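Local coordinates for protein similar to yteR (Bacilus subtilis) (Clostridium acetobutylicum, PDB 4WU0) that probably hydrolyses unsaturated rhamnogalacturonan oligosaccharides derived from pectin, as a glycoside hydrolase of family GH105 related to YteR, at residues 249-261 and 330-342. Sequence-based numbering, arbitrary orientation.
Sequences YQVLDEGERKGNY and GSFAYYISEPIVS
Arg257 lies flat on the ring of Phe332, guanidinium and ring planes 7° apart, in a cation-pi stack with Arg257 CZ 3.9 Å from the ring centroid. Its aliphatic part shares the same face: the chain runs extended from CG to NE, which lays CD over the ring centre in a CH-pi contact. Ile336 CG1 covers the opposite face, Lys258 O meets the ring edge at CE2, 3.4 Å away, and Val251 CG2 packs against CD1. Ile336 CD1 links this end to Tyr261, touching Val251 CG2, Gly259 O and Tyr261 CE1. The Tyr261 ring is held between Gln250 CB and Ile340, whose CD1 sits 3.6 Å from the ring centroid. Beside Tyr261, Gln250 NE2 donates to Tyr335 O (3.0 Å, 158°) from above the carbonyl plane. A water accepts from Tyr261 OH and donates to Tyr335 O and Glu338 O. Behind this layer Asn260 braces the loop: OD1 accepts from Val251 N and Tyr261 N, while ND2 donates to Val251 O and Glu254 O. Arg257 NH2 makes a weak, long salt bridge with Glu254 OE1, which may restrain the guanidinium. Cation-pi and CH-pi contacts thus join two peripheral segments of the family's (alpha/alpha)6-barrel fold, while Gln250 and the water bind Tyr335 O in the last turn of helix 332-337.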
# COMPACT_ATOMS: atom_id res chain seq x y z
N TYR A 249 13.93 6.39 5.55
CA TYR A 249 14.42 7.05 4.35
C TYR A 249 13.82 6.52 3.06
O TYR A 249 13.39 5.36 2.98
CB TYR A 249 15.93 6.89 4.25
CG TYR A 249 16.69 7.74 5.22
CD1 TYR A 249 17.02 9.04 4.90
CD2 TYR A 249 17.08 7.23 6.46
CE1 TYR A 249 17.72 9.83 5.78
CE2 TYR A 249 17.78 8.01 7.34
CZ TYR A 249 18.07 9.31 7.00
OH TYR A 249 18.77 10.11 7.88
N GLN A 250 13.80 7.38 2.05
CA GLN A 250 13.44 7.00 0.68
C GLN A 250 14.21 5.78 0.18
O GLN A 250 13.61 4.82 -0.32
CB GLN A 250 13.68 8.20 -0.24
CG GLN A 250 13.67 7.97 -1.72
CD GLN A 250 12.26 7.93 -2.30
OE1 GLN A 250 11.30 7.63 -1.59
NE2 GLN A 250 12.15 8.18 -3.60
N VAL A 251 15.54 5.81 0.30
CA VAL A 251 16.37 4.63 0.04
C VAL A 251 16.77 4.09 1.43
O VAL A 251 17.60 4.68 2.13
CB VAL A 251 17.58 4.92 -0.84
CG1 VAL A 251 18.37 3.63 -1.11
CG2 VAL A 251 17.14 5.55 -2.14
N LEU A 252 16.13 3.00 1.83
CA LEU A 252 16.02 2.64 3.25
C LEU A 252 17.33 2.48 4.01
O LEU A 252 17.43 2.87 5.18
CB LEU A 252 15.23 1.34 3.40
CG LEU A 252 13.73 1.49 3.18
CD1 LEU A 252 13.04 0.13 2.93
CD2 LEU A 252 13.09 2.18 4.35
N ASP A 253 18.31 1.86 3.36
CA ASP A 253 19.55 1.48 4.01
C ASP A 253 20.70 2.44 3.74
O ASP A 253 21.83 2.15 4.11
CB ASP A 253 19.96 0.07 3.58
CG ASP A 253 20.25 -0.04 2.09
OD1 ASP A 253 19.65 0.74 1.33
OD2 ASP A 253 21.06 -0.92 1.69
N GLU A 254 20.43 3.57 3.09
CA GLU A 254 21.47 4.51 2.69
C GLU A 254 21.28 5.88 3.33
O GLU A 254 21.48 6.91 2.69
CB GLU A 254 21.49 4.64 1.16
CG GLU A 254 21.75 3.31 0.46
CD GLU A 254 23.03 3.24 -0.31
OE1 GLU A 254 23.93 4.06 -0.07
OE2 GLU A 254 23.13 2.33 -1.16
N GLY A 255 20.89 5.89 4.60
CA GLY A 255 20.56 7.14 5.27
C GLY A 255 21.65 8.20 5.33
O GLY A 255 21.36 9.38 5.43
N GLU A 256 22.91 7.77 5.27
CA GLU A 256 24.04 8.70 5.37
C GLU A 256 24.41 9.32 4.02
O GLU A 256 25.29 10.16 3.95
CB GLU A 256 25.27 7.99 5.92
CG GLU A 256 25.29 7.80 7.43
CD GLU A 256 26.67 7.39 7.93
OE1 GLU A 256 27.41 8.27 8.42
OE2 GLU A 256 27.02 6.19 7.80
N ARG A 257 23.74 8.92 2.95
CA ARG A 257 24.15 9.31 1.60
C ARG A 257 23.47 10.61 1.16
O ARG A 257 22.25 10.75 1.25
CB ARG A 257 23.83 8.17 0.64
CG ARG A 257 24.34 8.38 -0.73
CD ARG A 257 24.33 7.04 -1.46
NE ARG A 257 24.75 7.21 -2.85
CZ ARG A 257 24.74 6.22 -3.73
NH1 ARG A 257 25.12 6.44 -4.97
NH2 ARG A 257 24.34 5.02 -3.37
N LYS A 258 24.28 11.57 0.71
CA LYS A 258 23.76 12.86 0.27
C LYS A 258 22.67 12.69 -0.78
O LYS A 258 22.84 11.95 -1.74
CB LYS A 258 24.89 13.71 -0.32
CG LYS A 258 25.89 14.16 0.70
CD LYS A 258 25.31 15.26 1.56
CE LYS A 258 26.11 15.43 2.83
NZ LYS A 258 26.74 16.75 2.88
N GLY A 259 21.56 13.40 -0.58
CA GLY A 259 20.43 13.32 -1.46
C GLY A 259 19.29 12.53 -0.85
O GLY A 259 18.12 12.77 -1.17
N ASN A 260 19.61 11.58 0.04
CA ASN A 260 18.55 10.76 0.62
C ASN A 260 17.75 11.63 1.57
O ASN A 260 18.23 12.68 2.02
CB ASN A 260 19.14 9.57 1.38
CG ASN A 260 18.22 8.36 1.42
OD1 ASN A 260 17.04 8.42 1.07
ND2 ASN A 260 18.77 7.23 1.87
N TYR A 261 16.54 11.19 1.90
CA TYR A 261 15.63 11.99 2.72
C TYR A 261 14.63 11.10 3.42
O TYR A 261 14.28 10.02 2.91
CB TYR A 261 14.90 13.04 1.86
CG TYR A 261 14.01 12.50 0.77
CD1 TYR A 261 14.52 12.14 -0.47
CD2 TYR A 261 12.64 12.38 0.98
CE1 TYR A 261 13.69 11.67 -1.46
CE2 TYR A 261 11.80 11.92 0.01
CZ TYR A 261 12.33 11.56 -1.22
OH TYR A 261 11.49 11.10 -2.19
N GLY A 330 16.42 2.52 -11.55
CA GLY A 330 16.41 2.06 -10.17
C GLY A 330 17.67 2.37 -9.39
O GLY A 330 17.85 1.89 -8.27
N SER A 331 18.52 3.22 -9.96
CA SER A 331 19.71 3.69 -9.26
C SER A 331 19.35 4.64 -8.13
O SER A 331 18.24 5.16 -8.05
CB SER A 331 20.65 4.41 -10.21
OG SER A 331 20.05 5.61 -10.70
N PHE A 332 20.32 4.89 -7.26
CA PHE A 332 20.13 5.86 -6.19
C PHE A 332 19.76 7.22 -6.78
O PHE A 332 18.80 7.87 -6.34
CB PHE A 332 21.40 5.94 -5.33
CG PHE A 332 21.32 6.94 -4.20
CD1 PHE A 332 20.74 6.60 -2.99
CD2 PHE A 332 21.82 8.23 -4.36
CE1 PHE A 332 20.65 7.52 -1.97
CE2 PHE A 332 21.76 9.15 -3.33
CZ PHE A 332 21.16 8.79 -2.13
N ALA A 333 20.50 7.66 -7.79
CA ALA A 333 20.20 8.94 -8.44
C ALA A 333 18.77 8.96 -8.96
O ALA A 333 18.07 9.96 -8.81
CB ALA A 333 21.21 9.25 -9.54
N TYR A 334 18.32 7.85 -9.55
CA TYR A 334 16.95 7.76 -10.02
C TYR A 334 15.95 7.97 -8.87
O TYR A 334 15.00 8.74 -9.01
CB TYR A 334 16.64 6.42 -10.76
CG TYR A 334 15.16 6.29 -10.84
CD1 TYR A 334 14.42 7.12 -11.69
CD2 TYR A 334 14.47 5.45 -9.97
CE1 TYR A 334 13.05 7.12 -11.68
CE2 TYR A 334 13.08 5.43 -9.96
CZ TYR A 334 12.39 6.27 -10.79
OH TYR A 334 11.02 6.25 -10.75
N TYR A 335 16.12 7.29 -7.74
CA TYR A 335 15.13 7.40 -6.66
C TYR A 335 15.11 8.81 -6.07
O TYR A 335 14.07 9.27 -5.64
CB TYR A 335 15.34 6.35 -5.57
CG TYR A 335 14.82 4.99 -5.96
CD1 TYR A 335 13.46 4.71 -5.93
CD2 TYR A 335 15.69 3.98 -6.39
CE1 TYR A 335 12.98 3.48 -6.29
CE2 TYR A 335 15.21 2.75 -6.75
CZ TYR A 335 13.86 2.50 -6.72
OH TYR A 335 13.35 1.26 -7.09
N ILE A 336 16.25 9.48 -6.06
CA ILE A 336 16.31 10.84 -5.54
C ILE A 336 15.75 11.84 -6.56
O ILE A 336 15.35 12.96 -6.20
CB ILE A 336 17.77 11.17 -5.15
CG1 ILE A 336 18.27 10.17 -4.11
CG2 ILE A 336 17.93 12.60 -4.66
CD1 ILE A 336 17.32 9.92 -2.96
N SER A 337 15.70 11.44 -7.83
CA SER A 337 15.27 12.37 -8.89
C SER A 337 13.77 12.63 -8.90
O SER A 337 13.32 13.62 -9.51
CB SER A 337 15.68 11.85 -10.28
OG SER A 337 14.80 10.82 -10.71
N GLU A 338 12.98 11.76 -8.28
CA GLU A 338 11.53 11.90 -8.40
C GLU A 338 11.01 13.00 -7.47
O GLU A 338 11.66 13.32 -6.47
CB GLU A 338 10.82 10.56 -8.13
CG GLU A 338 11.07 9.45 -9.18
CD GLU A 338 10.29 9.64 -10.48
OE1 GLU A 338 9.87 10.78 -10.79
OE2 GLU A 338 10.11 8.64 -11.22
N PRO A 339 9.86 13.60 -7.80
CA PRO A 339 9.39 14.74 -7.00
C PRO A 339 9.07 14.39 -5.55
O PRO A 339 8.60 13.29 -5.27
CB PRO A 339 8.09 15.16 -7.69
CG PRO A 339 8.26 14.66 -9.12
CD PRO A 339 9.04 13.40 -9.01
N ILE A 340 9.29 15.36 -4.66
CA ILE A 340 8.85 15.29 -3.27
C ILE A 340 7.73 16.31 -3.14
O ILE A 340 7.93 17.50 -3.40
CB ILE A 340 9.99 15.64 -2.31
CG1 ILE A 340 11.18 14.70 -2.52
CG2 ILE A 340 9.50 15.58 -0.88
CD1 ILE A 340 12.44 15.16 -1.78
N VAL A 341 6.56 15.84 -2.71
CA VAL A 341 5.39 16.69 -2.66
C VAL A 341 4.64 16.63 -1.34
O VAL A 341 4.88 15.74 -0.52
CB VAL A 341 4.43 16.35 -3.82
CG1 VAL A 341 5.10 16.59 -5.17
CG2 VAL A 341 3.96 14.92 -3.75
N SER A 342 3.73 17.59 -1.17
CA SER A 342 2.82 17.60 -0.03
C SER A 342 1.40 17.20 -0.44
O SER A 342 1.00 17.37 -1.61
CB SER A 342 2.81 18.97 0.61
OG SER A 342 2.28 19.94 -0.29
O HOH W 1 12.44 11.26 -4.70